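Local coordinates for thermostable monoacylglycerol lipase (Bacillus, PDB 4LHE), which hydrolyses monoacylglycerols to free fatty acid and glycerol, as a bacterial lipase of the alpha/beta hydrolase fold, at residues 23-28 with 38-43; 102-107 with 179-184; 115-120 with 243-248; 194-199 with 224-229; 217-222 with 234-239. One frame throughout, in Å; residues are numbered along the deposited sequence.

Interaction 1. Residues 23-28 with 38-43; sequences VLLVHG and PLAEAY
Leu39 O accepts the backbone bond of Tyr43 N at 2.9 Å, and the Tyr43 ring lies with one face against that oxygen, offset toward its rim. The ring meets the strand obliquely. Val23 CG1 comes to 4.0 Å from Tyr43 CD2, the two side chains standing nearly perpendicular. With CG1 anti to the backbone N (chi1 -172°), this branch is the one that meets the ring. Strand 21-26 and helix 37-45 belong to a beta-alpha-beta unit that continues into strand 49-52. The axes of 23-26 and 38-43 run antiparallel at 170°, 9.5 Å apart. Leu25 fills the space between them with both methyls. Its CD2 reaches Ala40 N at 3.5 Å and Leu39 CB at 3.6 Å, and also touches Tyr43 CE2. Its CD1 rests on Ala40 CB at 4.0 Å. Val50 of strand 49-52 touches Leu25, Ala40 and Tyr43. Phe245 of helix 234-247 meets the Tyr43 ring edge-to-face.

Interaction 2. Residues 102-107 with 179-184; sequences LTLYLA and AKLDRI
Ala107 and Ile184 bring their backbones closest, with CA atoms 5.6 Å apart, while Leu104 and Leu181 stand 7.4 Å apart. Ile184 follows a short 3-10 turn, and its N donates to Leu181 O at 2.8 Å. Its side chain then enters the helix surface between Leu104 and Ala107. CG1 lies anti to the carbonyl carbon (chi1 -60°), and the chain stays extended beyond it (chi2 176°). This carries CD1 to Leu104 O at 3.4 Å and to Leu104 CD2 at 3.8 Å. Nearer the root, Ile184 CG1 touches Ala107 CB at 3.8 Å, and CG2 flanks the same methyl. Helix 98-109 follows the probable nucleophile elbow of the alpha/beta hydrolase fold, and 179-184 links helix 164-179 to strand 188-193. The contact therefore sets that connection against the elbow helix. Leu181 adds a methyl contact, its CD2 lying 4.2 Å from Leu104 CD2. Replacing Ile184 with an alanine would probably open a gap beside Ala107 CB and leave Leu104 CD2 without its main neighbour in 179-184. Ile116 of strand 115-119 touches Leu104, Ala107 and Ile184.

Interaction 3. Residues 115-120 with 243-248; sequences GIVPIN and EFFAKH
Phe244 leaves the helix toward Val117, and its CB carries the ring with CG anti to the backbone N (chi1 178°). CD1 meets Val117 CG2 at 3.6 Å, and CE1 touches the same methyl at 3.7 Å. CE1 also has Gly115 CA at the ring edge, 4.2 Å away. At the tip, CZ comes to 3.9 Å from Ile116 O. The valine and the phenylalanine run past one another head to tail. Val117 CG2 is shared, for it also lies 3.9 Å from Phe245 CE1. His248 ND1 donates to Phe244 O at 2.7 Å and nearly straight (165°), and sits over one face of the Phe244 ring, toward the rim. An alanine in place of Phe244 would probably open a gap beside Gly115 CA and leave Val117 CG2 with only Phe245 CE1 within 243-248. Strand 115-119 lies inside the sheet, and 243-247 runs antiparallel to it at 171°. This is the C-terminal helix covering the central sheet of an alpha/beta hydrolase fold.

Interaction 4. Residues 194-199 with 224-229; sequences DEDHVV and SYHVAT. With SO4 (sulfate ion), chain D.
Asp196 and His226 run alongside each other with their ends in the same direction, carboxylate and imidazole planes 57° apart. His226 ND1 donates to Asp196 OD2 at 2.5 Å and nearly straight (164°). The oxygen is close to the ring plane and is met on its syn side, somewhat out of the carboxylate plane. The other oxygen, OD1, fixes the carboxylate: Val198 N and Val199 N each donate to it at 2.7 Å, giving an Asx turn and an Asx motif. Val198 CB stands over a face of the imidazole, 3.8 Å from its centroid, a CH-pi contact. Val199 CG2 reaches His226 CE1 obliquely at 3.5 Å. His197 turns its edge to the face of Tyr225 in a T-shaped pair, planes at 68°; its ND1 is bonded to Asp148. A water joins Glu195 N to Ser224 O. His226 NE2 donates at 2.8 Å to O3 of a sulfate that Ser97 OG also binds. This is consistent with a Ser97-His226-Asp196 triad, Asp196 orienting the imidazole that probably relays protons for Ser97.

Interaction 5. Residues 217-222 with 234-239; sequences EIVRLR and QPMIIE
Met236 and Val219 meet tip to tip, with Met236 CE 3.9 Å from Val219 CG1. The methionine chain is extended throughout, with CG anti to the backbone N (chi1 171°), which carries its methyl from the helix to the strand. On the way its SD passes Leu221 CD2 at 4.1 Å, the two side chains crossing obliquely. A second apolar pair lies beside this one. Leu221 CD1 touches Ile237 CD1 at 3.9 Å, and here one side chain lies squarely across the other. Ala228 touches both Leu221 and Ile237. The one contact to a backbone atom is looser, Arg220 O to Met236 CE at 4.2 Å.

The polar bonds of these residues are made within the helix or to residues outside the two segments. Ile238 N donates to Gln234 O at 3.0 Å inside the helix, and Gln234 NE2 reaches Thr229 O. Arg222 NE forms a salt bridge with Asp194. The axes of 217-221 and 234-239 are 10.2 Å apart and run antiparallel at 162°. The start of the C-terminal helix thus lies against strand 216-221, an edge strand of the main sheet. With methyls and a thioether as the touching groups, the join depends on shape and dispersion, not on directed bonds.

Overall arrangement
From the N terminus, interaction 1 closes first and over the shortest loop, within the early beta-alpha-beta unit 21-52. Interaction 2 opens next on helix 98-109 and closes 72 residues later, before strand 188-193. Interaction 3 opens inside that span and closes near the C terminus, so 2 and 3 cross; Ile116 touches both sides of interaction 2. Interactions 4 and 5 both nest within interaction 3 and cross each other. Interaction 4 pairs the two loops that carry the aspartate and histidine of the probable triad, and interaction 5 holds strand 216-221 to helix 234-247. Interactions 3 and 5 use that helix in turn. It also packs on helix 37-45, joining the C-terminal helix to the early beta-alpha-beta unit.

Interaction 1. Residues 23-28 with 38-43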
# COMPACT_ATOMS: atom_id res chain seq x y z
N VAL A 23 -8.02 11.34 2.66
CA VAL A 23 -7.58 9.98 2.44
C VAL A 23 -6.16 9.96 1.87
O VAL A 23 -5.90 10.54 0.80
CB VAL A 23 -8.52 9.19 1.51
CG1 VAL A 23 -8.10 7.74 1.49
CG2 VAL A 23 -9.96 9.28 1.99
N LEU A 24 -5.26 9.28 2.58
CA LEU A 24 -3.90 9.02 2.09
C LEU A 24 -3.92 7.65 1.43
O LEU A 24 -4.37 6.67 2.05
CB LEU A 24 -2.94 8.98 3.29
CG LEU A 24 -1.46 8.75 3.00
CD1 LEU A 24 -0.94 9.89 2.22
CD2 LEU A 24 -0.66 8.58 4.30
N LEU A 25 -3.44 7.55 0.18
CA LEU A 25 -3.38 6.25 -0.51
C LEU A 25 -1.94 5.82 -0.80
O LEU A 25 -1.17 6.57 -1.40
CB LEU A 25 -4.18 6.29 -1.81
CG LEU A 25 -5.67 6.60 -1.70
CD1 LEU A 25 -5.91 8.10 -1.79
CD2 LEU A 25 -6.44 5.88 -2.81
N VAL A 26 -1.58 4.61 -0.39
CA VAL A 26 -0.19 4.19 -0.48
C VAL A 26 -0.02 3.01 -1.43
O VAL A 26 -0.53 1.92 -1.16
CB VAL A 26 0.38 3.83 0.90
CG1 VAL A 26 1.91 3.77 0.84
CG2 VAL A 26 -0.05 4.88 1.96
N HIS A 27 0.69 3.24 -2.54
CA HIS A 27 0.93 2.18 -3.53
C HIS A 27 1.96 1.18 -3.01
O HIS A 27 2.52 1.38 -1.92
CB HIS A 27 1.32 2.75 -4.91
CG HIS A 27 2.66 3.43 -4.97
ND1 HIS A 27 3.84 2.73 -5.13
CD2 HIS A 27 3.00 4.74 -4.95
CE1 HIS A 27 4.85 3.58 -5.19
NE2 HIS A 27 4.37 4.81 -5.08
N GLY A 28 2.18 0.10 -3.76
CA GLY A 28 3.01 -0.99 -3.28
C GLY A 28 4.48 -0.99 -3.67
O GLY A 28 4.97 -0.04 -4.28
N PRO A 38 -7.39 4.88 -9.39
CA PRO A 38 -8.86 4.87 -9.54
C PRO A 38 -9.57 5.04 -8.21
O PRO A 38 -10.64 5.65 -8.16
CB PRO A 38 -9.15 3.48 -10.11
CG PRO A 38 -7.93 3.15 -10.89
CD PRO A 38 -6.77 3.73 -10.08
N LEU A 39 -8.98 4.52 -7.13
CA LEU A 39 -9.51 4.78 -5.80
C LEU A 39 -9.43 6.27 -5.46
O LEU A 39 -10.42 6.87 -5.04
CB LEU A 39 -8.73 3.96 -4.74
CG LEU A 39 -9.16 2.52 -4.51
CD1 LEU A 39 -9.04 1.70 -5.76
CD2 LEU A 39 -8.30 1.89 -3.40
N ALA A 40 -8.25 6.86 -5.65
CA ALA A 40 -8.03 8.26 -5.30
C ALA A 40 -9.02 9.18 -6.01
O ALA A 40 -9.61 10.10 -5.39
CB ALA A 40 -6.61 8.65 -5.65
N GLU A 41 -9.22 8.94 -7.31
CA GLU A 41 -10.16 9.73 -8.10
C GLU A 41 -11.61 9.58 -7.64
O GLU A 41 -12.31 10.59 -7.49
CB GLU A 41 -10.00 9.45 -9.61
CG GLU A 41 -8.66 9.96 -10.17
CD GLU A 41 -8.46 9.66 -11.66
OE1 GLU A 41 -9.41 9.18 -12.31
OE2 GLU A 41 -7.36 9.93 -12.18
N ALA A 42 -12.05 8.35 -7.39
CA ALA A 42 -13.37 8.11 -6.79
C ALA A 42 -13.59 8.75 -5.40
O ALA A 42 -14.69 9.24 -5.12
CB ALA A 42 -13.67 6.62 -6.73
N TYR A 43 -12.57 8.76 -4.54
CA TYR A 43 -12.73 9.38 -3.21
C TYR A 43 -12.76 10.91 -3.31
O TYR A 43 -13.49 11.58 -2.56
CB TYR A 43 -11.65 8.91 -2.22
CG TYR A 43 -11.55 7.39 -2.06
CD1 TYR A 43 -12.63 6.56 -2.33
CD2 TYR A 43 -10.36 6.80 -1.65
CE1 TYR A 43 -12.52 5.17 -2.19
CE2 TYR A 43 -10.24 5.44 -1.51
CZ TYR A 43 -11.32 4.62 -1.78
OH TYR A 43 -11.18 3.25 -1.65

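Interaction 2. Residues 102-107 with 179-184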
# COMPACT_ATOMS: atom_id res chain seq x y z
N LEU A 102 2.69 -0.12 4.96
CA LEU A 102 3.04 1.26 5.30
C LEU A 102 1.88 1.97 5.95
O LEU A 102 2.07 2.92 6.70
CB LEU A 102 3.47 2.01 4.05
CG LEU A 102 4.88 1.64 3.59
CD1 LEU A 102 5.11 2.13 2.18
CD2 LEU A 102 5.89 2.29 4.56
N THR A 103 0.67 1.50 5.62
CA THR A 103 -0.55 2.00 6.24
C THR A 103 -0.59 1.55 7.70
O THR A 103 -0.86 2.35 8.60
CB THR A 103 -1.79 1.49 5.49
OG1 THR A 103 -1.86 2.13 4.21
CG2 THR A 103 -3.07 1.81 6.28
N LEU A 104 -0.32 0.26 7.92
CA LEU A 104 -0.24 -0.28 9.26
C LEU A 104 0.81 0.45 10.05
O LEU A 104 0.58 0.84 11.19
CB LEU A 104 0.10 -1.77 9.20
CG LEU A 104 -0.99 -2.62 8.54
CD1 LEU A 104 -0.38 -3.93 8.09
CD2 LEU A 104 -2.17 -2.86 9.50
N TYR A 105 1.97 0.65 9.43
CA TYR A 105 3.11 1.32 10.06
C TYR A 105 2.71 2.69 10.57
O TYR A 105 2.99 3.03 11.73
CB TYR A 105 4.24 1.47 9.03
CG TYR A 105 5.54 2.03 9.58
CD1 TYR A 105 6.55 1.18 9.99
CD2 TYR A 105 5.76 3.40 9.66
CE1 TYR A 105 7.75 1.67 10.48
CE2 TYR A 105 6.96 3.91 10.15
CZ TYR A 105 7.95 3.03 10.55
OH TYR A 105 9.15 3.50 11.04
N LEU A 106 2.06 3.46 9.71
CA LEU A 106 1.68 4.83 10.03
C LEU A 106 0.65 4.88 11.15
O LEU A 106 0.68 5.79 11.99
CB LEU A 106 1.13 5.52 8.79
CG LEU A 106 1.64 6.91 8.49
CD1 LEU A 106 3.06 6.84 7.96
CD2 LEU A 106 0.73 7.59 7.48
N ALA A 107 -0.25 3.91 11.17
CA ALA A 107 -1.26 3.83 12.22
C ALA A 107 -0.57 3.58 13.57
O ALA A 107 -0.97 4.12 14.61
CB ALA A 107 -2.29 2.74 11.91
N ALA A 179 5.67 -6.49 14.35
CA ALA A 179 6.02 -6.43 15.77
C ALA A 179 5.15 -5.44 16.53
O ALA A 179 4.80 -5.66 17.70
CB ALA A 179 7.50 -6.08 15.94
N LYS A 180 4.79 -4.35 15.86
CA LYS A 180 4.11 -3.25 16.53
C LYS A 180 2.62 -3.13 16.23
O LYS A 180 2.07 -2.06 16.42
CB LYS A 180 4.80 -1.93 16.20
CG LYS A 180 6.25 -1.83 16.66
CD LYS A 180 6.32 -1.63 18.16
CE LYS A 180 6.92 -2.84 18.87
NZ LYS A 180 8.41 -2.75 19.01
N LEU A 181 1.97 -4.21 15.78
CA LEU A 181 0.53 -4.17 15.46
C LEU A 181 -0.33 -3.68 16.62
O LEU A 181 -1.28 -2.91 16.44
CB LEU A 181 0.05 -5.54 14.97
CG LEU A 181 0.52 -5.90 13.56
CD1 LEU A 181 0.10 -7.29 13.12
CD2 LEU A 181 0.02 -4.85 12.55
N ASP A 182 0.02 -4.13 17.82
CA ASP A 182 -0.68 -3.76 19.05
C ASP A 182 -0.79 -2.24 19.28
O ASP A 182 -1.66 -1.78 20.03
CB ASP A 182 0.05 -4.41 20.23
CG ASP A 182 1.53 -4.11 20.22
OD1 ASP A 182 2.30 -4.87 19.58
OD2 ASP A 182 1.93 -3.10 20.84
N ARG A 183 0.08 -1.47 18.63
CA ARG A 183 0.02 -0.01 18.71
C ARG A 183 -1.19 0.58 17.97
O ARG A 183 -1.57 1.73 18.20
CB ARG A 183 1.30 0.61 18.11
CG ARG A 183 2.63 0.02 18.62
CD ARG A 183 3.12 0.67 19.92
NE ARG A 183 4.53 0.35 20.22
CZ ARG A 183 4.91 -0.61 21.07
NH1 ARG A 183 4.01 -1.36 21.69
NH2 ARG A 183 6.21 -0.83 21.29
N ILE A 184 -1.79 -0.21 17.08
CA ILE A 184 -2.91 0.26 16.26
C ILE A 184 -4.25 0.12 16.99
O ILE A 184 -4.65 -0.99 17.33
CB ILE A 184 -2.99 -0.51 14.92
CG1 ILE A 184 -1.70 -0.33 14.11
CG2 ILE A 184 -4.15 -0.01 14.10
CD1 ILE A 184 -1.67 -1.15 12.80

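Interaction 3. Residues 115-120 with 243-248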
# COMPACT_ATOMS: atom_id res chain seq x y z
N GLY A 115 -8.85 5.89 10.94
CA GLY A 115 -9.14 4.56 10.40
C GLY A 115 -8.19 4.12 9.30
O GLY A 115 -7.57 4.96 8.64
N ILE A 116 -8.08 2.81 9.10
CA ILE A 116 -7.21 2.28 8.05
C ILE A 116 -7.87 1.24 7.17
O ILE A 116 -8.72 0.47 7.63
CB ILE A 116 -5.89 1.70 8.61
CG1 ILE A 116 -6.16 0.62 9.67
CG2 ILE A 116 -5.00 2.83 9.15
CD1 ILE A 116 -4.89 0.04 10.25
N VAL A 117 -7.49 1.24 5.89
CA VAL A 117 -8.00 0.26 4.94
C VAL A 117 -6.85 -0.44 4.18
O VAL A 117 -6.54 -0.11 3.02
CB VAL A 117 -9.05 0.88 3.96
CG1 VAL A 117 -9.69 -0.21 3.12
CG2 VAL A 117 -10.14 1.60 4.74
N PRO A 118 -6.18 -1.39 4.84
CA PRO A 118 -5.11 -2.13 4.15
C PRO A 118 -5.69 -3.14 3.16
O PRO A 118 -6.70 -3.76 3.46
CB PRO A 118 -4.39 -2.85 5.30
CG PRO A 118 -5.43 -2.96 6.40
CD PRO A 118 -6.30 -1.75 6.27
N ILE A 119 -5.08 -3.27 1.99
CA ILE A 119 -5.59 -4.20 0.97
C ILE A 119 -4.47 -5.15 0.61
O ILE A 119 -3.43 -4.71 0.12
CB ILE A 119 -5.98 -3.44 -0.31
CG1 ILE A 119 -6.96 -2.30 0.00
CG2 ILE A 119 -6.51 -4.38 -1.37
CD1 ILE A 119 -7.33 -1.45 -1.22
N ASN A 120 -4.66 -6.45 0.84
CA ASN A 120 -3.60 -7.43 0.62
C ASN A 120 -2.25 -7.03 1.25
O ASN A 120 -1.19 -7.28 0.68
CB ASN A 120 -3.43 -7.74 -0.87
CG ASN A 120 -4.56 -8.58 -1.43
OD1 ASN A 120 -5.21 -9.34 -0.70
ND2 ASN A 120 -4.81 -8.45 -2.72
N GLU A 243 -18.19 3.71 2.31
CA GLU A 243 -19.10 3.38 3.40
C GLU A 243 -18.32 3.39 4.73
O GLU A 243 -18.78 3.97 5.72
CB GLU A 243 -19.74 2.01 3.12
CG GLU A 243 -20.55 1.41 4.25
CD GLU A 243 -20.87 -0.07 4.04
OE1 GLU A 243 -21.12 -0.75 5.06
OE2 GLU A 243 -20.87 -0.56 2.88
N PHE A 244 -17.12 2.79 4.73
CA PHE A 244 -16.24 2.81 5.90
C PHE A 244 -15.89 4.24 6.31
O PHE A 244 -16.02 4.61 7.48
CB PHE A 244 -14.97 1.97 5.64
CG PHE A 244 -13.97 1.97 6.79
CD1 PHE A 244 -12.83 2.77 6.74
CD2 PHE A 244 -14.14 1.14 7.90
CE1 PHE A 244 -11.90 2.77 7.77
CE2 PHE A 244 -13.21 1.14 8.93
CZ PHE A 244 -12.09 1.95 8.87
N PHE A 245 -15.47 5.06 5.35
CA PHE A 245 -15.11 6.45 5.63
C PHE A 245 -16.28 7.25 6.25
O PHE A 245 -16.13 7.88 7.32
CB PHE A 245 -14.62 7.17 4.37
CG PHE A 245 -13.43 6.52 3.68
CD1 PHE A 245 -12.50 5.77 4.40
CD2 PHE A 245 -13.26 6.68 2.31
CE1 PHE A 245 -11.41 5.20 3.74
CE2 PHE A 245 -12.19 6.10 1.65
CZ PHE A 245 -11.25 5.37 2.36
N ALA A 246 -17.42 7.25 5.58
CA ALA A 246 -18.64 7.91 6.08
C ALA A 246 -18.99 7.51 7.52
O ALA A 246 -19.24 8.37 8.36
CB ALA A 246 -19.82 7.61 5.14
N LYS A 247 -19.00 6.21 7.80
CA LYS A 247 -19.38 5.75 9.14
C LYS A 247 -18.38 6.06 10.25
O LYS A 247 -18.74 5.93 11.43
CB LYS A 247 -19.70 4.25 9.15
CG LYS A 247 -20.89 3.90 8.29
CD LYS A 247 -21.41 2.51 8.60
CE LYS A 247 -20.67 1.45 7.82
NZ LYS A 247 -21.50 0.20 7.69
N HIS A 248 -17.15 6.44 9.91
CA HIS A 248 -16.17 6.76 10.95
C HIS A 248 -15.53 8.13 10.81
O HIS A 248 -14.42 8.34 11.28
CB HIS A 248 -15.04 5.73 10.98
CG HIS A 248 -15.51 4.32 11.09
ND1 HIS A 248 -15.83 3.55 9.99
CD2 HIS A 248 -15.74 3.53 12.18
CE1 HIS A 248 -16.23 2.35 10.39
NE2 HIS A 248 -16.18 2.32 11.71

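Interaction 4. Residues 194-199 with 224-229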
# COMPACT_ATOMS: atom_id res chain seq x y z
N ASP A 194 -8.87 -13.70 -2.12
CA ASP A 194 -8.81 -15.16 -1.95
C ASP A 194 -7.67 -15.72 -2.76
O ASP A 194 -6.88 -16.54 -2.27
CB ASP A 194 -10.10 -15.83 -2.44
CG ASP A 194 -11.28 -15.59 -1.52
OD1 ASP A 194 -11.05 -15.30 -0.33
OD2 ASP A 194 -12.43 -15.71 -1.99
N GLU A 195 -7.57 -15.27 -4.00
CA GLU A 195 -6.58 -15.79 -4.92
C GLU A 195 -5.36 -14.87 -5.10
O GLU A 195 -4.84 -14.75 -6.21
CB GLU A 195 -7.23 -16.12 -6.27
CG GLU A 195 -8.35 -17.18 -6.18
CD GLU A 195 -8.87 -17.63 -7.55
OE1 GLU A 195 -8.09 -18.25 -8.31
OE2 GLU A 195 -10.06 -17.37 -7.86
N ASP A 196 -4.92 -14.23 -4.02
CA ASP A 196 -3.64 -13.55 -4.01
C ASP A 196 -2.55 -14.62 -4.14
O ASP A 196 -2.51 -15.54 -3.32
CB ASP A 196 -3.45 -12.78 -2.70
CG ASP A 196 -2.32 -11.76 -2.77
OD1 ASP A 196 -1.23 -12.10 -3.27
OD2 ASP A 196 -2.51 -10.60 -2.32
N HIS A 197 -1.69 -14.50 -5.16
CA HIS A 197 -0.57 -15.42 -5.38
C HIS A 197 0.77 -14.78 -5.01
O HIS A 197 1.83 -15.32 -5.35
CB HIS A 197 -0.49 -15.89 -6.85
CG HIS A 197 -1.80 -16.29 -7.45
ND1 HIS A 197 -2.44 -15.55 -8.43
CD2 HIS A 197 -2.59 -17.37 -7.23
CE1 HIS A 197 -3.56 -16.15 -8.77
NE2 HIS A 197 -3.68 -17.26 -8.06
N VAL A 198 0.72 -13.63 -4.34
CA VAL A 198 1.93 -12.91 -3.93
C VAL A 198 2.04 -12.82 -2.42
O VAL A 198 3.06 -13.21 -1.84
CB VAL A 198 1.98 -11.48 -4.52
CG1 VAL A 198 3.22 -10.74 -4.03
CG2 VAL A 198 1.95 -11.53 -6.03
N VAL A 199 0.99 -12.30 -1.79
CA VAL A 199 0.91 -12.17 -0.33
C VAL A 199 -0.12 -13.18 0.15
O VAL A 199 -1.25 -13.18 -0.33
CB VAL A 199 0.51 -10.74 0.10
CG1 VAL A 199 0.27 -10.66 1.60
CG2 VAL A 199 1.58 -9.74 -0.31
N SER A 224 -10.58 -11.35 -7.65
CA SER A 224 -9.37 -10.57 -7.85
C SER A 224 -8.14 -11.33 -7.42
O SER A 224 -8.18 -12.09 -6.46
CB SER A 224 -9.42 -9.27 -7.05
OG SER A 224 -10.44 -8.42 -7.52
N TYR A 225 -7.03 -11.09 -8.11
CA TYR A 225 -5.75 -11.56 -7.62
C TYR A 225 -5.07 -10.41 -6.89
O TYR A 225 -5.69 -9.37 -6.62
CB TYR A 225 -4.82 -11.95 -8.77
CG TYR A 225 -5.31 -13.09 -9.63
CD1 TYR A 225 -6.29 -13.96 -9.20
CD2 TYR A 225 -4.77 -13.28 -10.91
CE1 TYR A 225 -6.73 -15.00 -10.01
CE2 TYR A 225 -5.20 -14.31 -11.72
CZ TYR A 225 -6.18 -15.17 -11.27
OH TYR A 225 -6.59 -16.19 -12.09
N HIS A 226 -3.79 -10.58 -6.59
CA HIS A 226 -3.06 -9.64 -5.74
C HIS A 226 -3.32 -8.15 -5.95
O HIS A 226 -3.57 -7.42 -4.98
CB HIS A 226 -1.56 -9.87 -5.87
CG HIS A 226 -0.75 -9.03 -4.93
ND1 HIS A 226 -0.99 -9.00 -3.57
CD2 HIS A 226 0.30 -8.21 -5.15
CE1 HIS A 226 -0.11 -8.20 -2.99
NE2 HIS A 226 0.68 -7.70 -3.93
N VAL A 227 -3.22 -7.69 -7.19
CA VAL A 227 -3.33 -6.26 -7.50
C VAL A 227 -4.81 -5.87 -7.55
O VAL A 227 -5.31 -5.45 -8.60
CB VAL A 227 -2.68 -5.92 -8.83
CG1 VAL A 227 -2.56 -4.39 -9.01
CG2 VAL A 227 -1.31 -6.56 -8.90
N ALA A 228 -5.49 -6.01 -6.42
CA ALA A 228 -6.95 -5.94 -6.35
C ALA A 228 -7.54 -4.56 -6.71
O ALA A 228 -8.67 -4.46 -7.17
CB ALA A 228 -7.41 -6.38 -4.94
N THR A 229 -6.75 -3.51 -6.51
CA THR A 229 -7.19 -2.13 -6.74
C THR A 229 -7.40 -1.85 -8.22
O THR A 229 -8.09 -0.89 -8.60
CB THR A 229 -6.17 -1.13 -6.18
OG1 THR A 229 -4.87 -1.44 -6.72
CG2 THR A 229 -6.11 -1.21 -4.65
S SO4 D . 3.34 -5.02 -4.30
O1 SO4 D . 4.46 -4.68 -5.17
O2 SO4 D . 2.10 -4.41 -4.82
O3 SO4 D . 3.17 -6.47 -4.28
O4 SO4 D . 3.67 -4.56 -2.95
O HOH W 1 -10.12 -13.73 -5.25

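Interaction 5. Residues 217-222 with 234-239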
# COMPACT_ATOMS: atom_id res chain seq x y z
N GLU A 217 -12.71 -5.53 10.76
CA GLU A 217 -13.42 -6.51 9.94
C GLU A 217 -12.57 -7.02 8.77
O GLU A 217 -11.73 -6.28 8.23
CB GLU A 217 -14.71 -5.89 9.41
CG GLU A 217 -15.55 -6.78 8.51
CD GLU A 217 -16.68 -6.03 7.81
OE1 GLU A 217 -17.36 -6.66 6.97
OE2 GLU A 217 -16.87 -4.82 8.09
N ILE A 218 -12.77 -8.27 8.37
CA ILE A 218 -12.11 -8.78 7.16
C ILE A 218 -13.10 -8.93 6.02
O ILE A 218 -14.17 -9.55 6.17
CB ILE A 218 -11.38 -10.11 7.41
CG1 ILE A 218 -10.25 -9.90 8.40
CG2 ILE A 218 -10.83 -10.66 6.09
CD1 ILE A 218 -9.34 -11.10 8.58
N VAL A 219 -12.76 -8.34 4.88
CA VAL A 219 -13.60 -8.45 3.69
C VAL A 219 -12.87 -9.23 2.59
O VAL A 219 -11.77 -8.85 2.15
CB VAL A 219 -14.07 -7.05 3.21
CG1 VAL A 219 -14.83 -7.14 1.90
CG2 VAL A 219 -14.95 -6.41 4.28
N ARG A 220 -13.49 -10.33 2.18
CA ARG A 220 -12.93 -11.20 1.15
C ARG A 220 -13.28 -10.74 -0.27
O ARG A 220 -14.43 -10.39 -0.55
CB ARG A 220 -13.38 -12.66 1.36
CG ARG A 220 -12.94 -13.25 2.70
CD ARG A 220 -12.47 -14.70 2.53
NE ARG A 220 -11.22 -14.95 3.25
CZ ARG A 220 -10.00 -14.97 2.70
NH1 ARG A 220 -9.83 -14.75 1.40
NH2 ARG A 220 -8.93 -15.22 3.47
N LEU A 221 -12.27 -10.70 -1.13
CA LEU A 221 -12.42 -10.30 -2.51
C LEU A 221 -12.34 -11.55 -3.37
O LEU A 221 -11.28 -12.18 -3.46
CB LEU A 221 -11.33 -9.30 -2.91
CG LEU A 221 -11.30 -8.00 -2.10
CD1 LEU A 221 -10.12 -7.09 -2.49
CD2 LEU A 221 -12.64 -7.25 -2.26
N ARG A 222 -13.45 -11.89 -4.02
CA ARG A 222 -13.58 -13.21 -4.65
C ARG A 222 -13.19 -13.28 -6.13
O ARG A 222 -12.95 -14.38 -6.65
CB ARG A 222 -15.00 -13.75 -4.45
CG ARG A 222 -15.09 -14.86 -3.42
CD ARG A 222 -15.96 -14.54 -2.21
NE ARG A 222 -15.54 -15.39 -1.09
CZ ARG A 222 -16.22 -15.58 0.03
NH1 ARG A 222 -17.39 -14.98 0.23
NH2 ARG A 222 -15.72 -16.38 0.97
N GLN A 234 -12.38 -3.96 -8.02
CA GLN A 234 -12.18 -2.50 -7.84
C GLN A 234 -13.42 -1.72 -7.37
O GLN A 234 -13.34 -0.99 -6.38
CB GLN A 234 -11.59 -1.86 -9.11
CG GLN A 234 -11.29 -0.38 -8.98
CD GLN A 234 -10.97 0.26 -10.31
OE1 GLN A 234 -11.86 0.71 -11.02
NE2 GLN A 234 -9.68 0.30 -10.65
N PRO A 235 -14.57 -1.86 -8.04
CA PRO A 235 -15.73 -1.07 -7.58
C PRO A 235 -16.18 -1.46 -6.16
O PRO A 235 -16.61 -0.60 -5.38
CB PRO A 235 -16.82 -1.42 -8.60
CG PRO A 235 -16.09 -1.98 -9.79
CD PRO A 235 -14.91 -2.69 -9.22
N MET A 236 -16.08 -2.74 -5.82
CA MET A 236 -16.40 -3.20 -4.48
C MET A 236 -15.46 -2.58 -3.42
O MET A 236 -15.90 -2.11 -2.37
CB MET A 236 -16.38 -4.73 -4.43
CG MET A 236 -16.50 -5.29 -3.03
SD MET A 236 -16.69 -7.09 -2.95
CE MET A 236 -17.17 -7.24 -1.22
N ILE A 237 -14.17 -2.54 -3.71
CA ILE A 237 -13.22 -1.87 -2.82
C ILE A 237 -13.56 -0.40 -2.61
O ILE A 237 -13.50 0.11 -1.49
CB ILE A 237 -11.78 -1.96 -3.36
CG1 ILE A 237 -11.34 -3.42 -3.45
CG2 ILE A 237 -10.82 -1.17 -2.45
CD1 ILE A 237 -9.96 -3.60 -4.15
N ILE A 238 -13.90 0.29 -3.70
CA ILE A 238 -14.23 1.70 -3.62
C ILE A 238 -15.51 1.95 -2.81
O ILE A 238 -15.54 2.82 -1.94
CB ILE A 238 -14.32 2.33 -5.04
CG1 ILE A 238 -12.91 2.53 -5.63
CG2 ILE A 238 -15.08 3.65 -4.99
CD1 ILE A 238 -12.87 2.75 -7.17
N GLU A 239 -16.55 1.18 -3.09
CA GLU A 239 -17.87 1.36 -2.46
C GLU A 239 -17.85 0.99 -0.96
O GLU A 239 -18.44 1.68 -0.13
CB GLU A 239 -18.92 0.55 -3.25
CG GLU A 239 -20.30 0.41 -2.62
CD GLU A 239 -21.28 -0.38 -3.51
OE1 GLU A 239 -20.83 -1.03 -4.49
OE2 GLU A 239 -22.50 -0.35 -3.22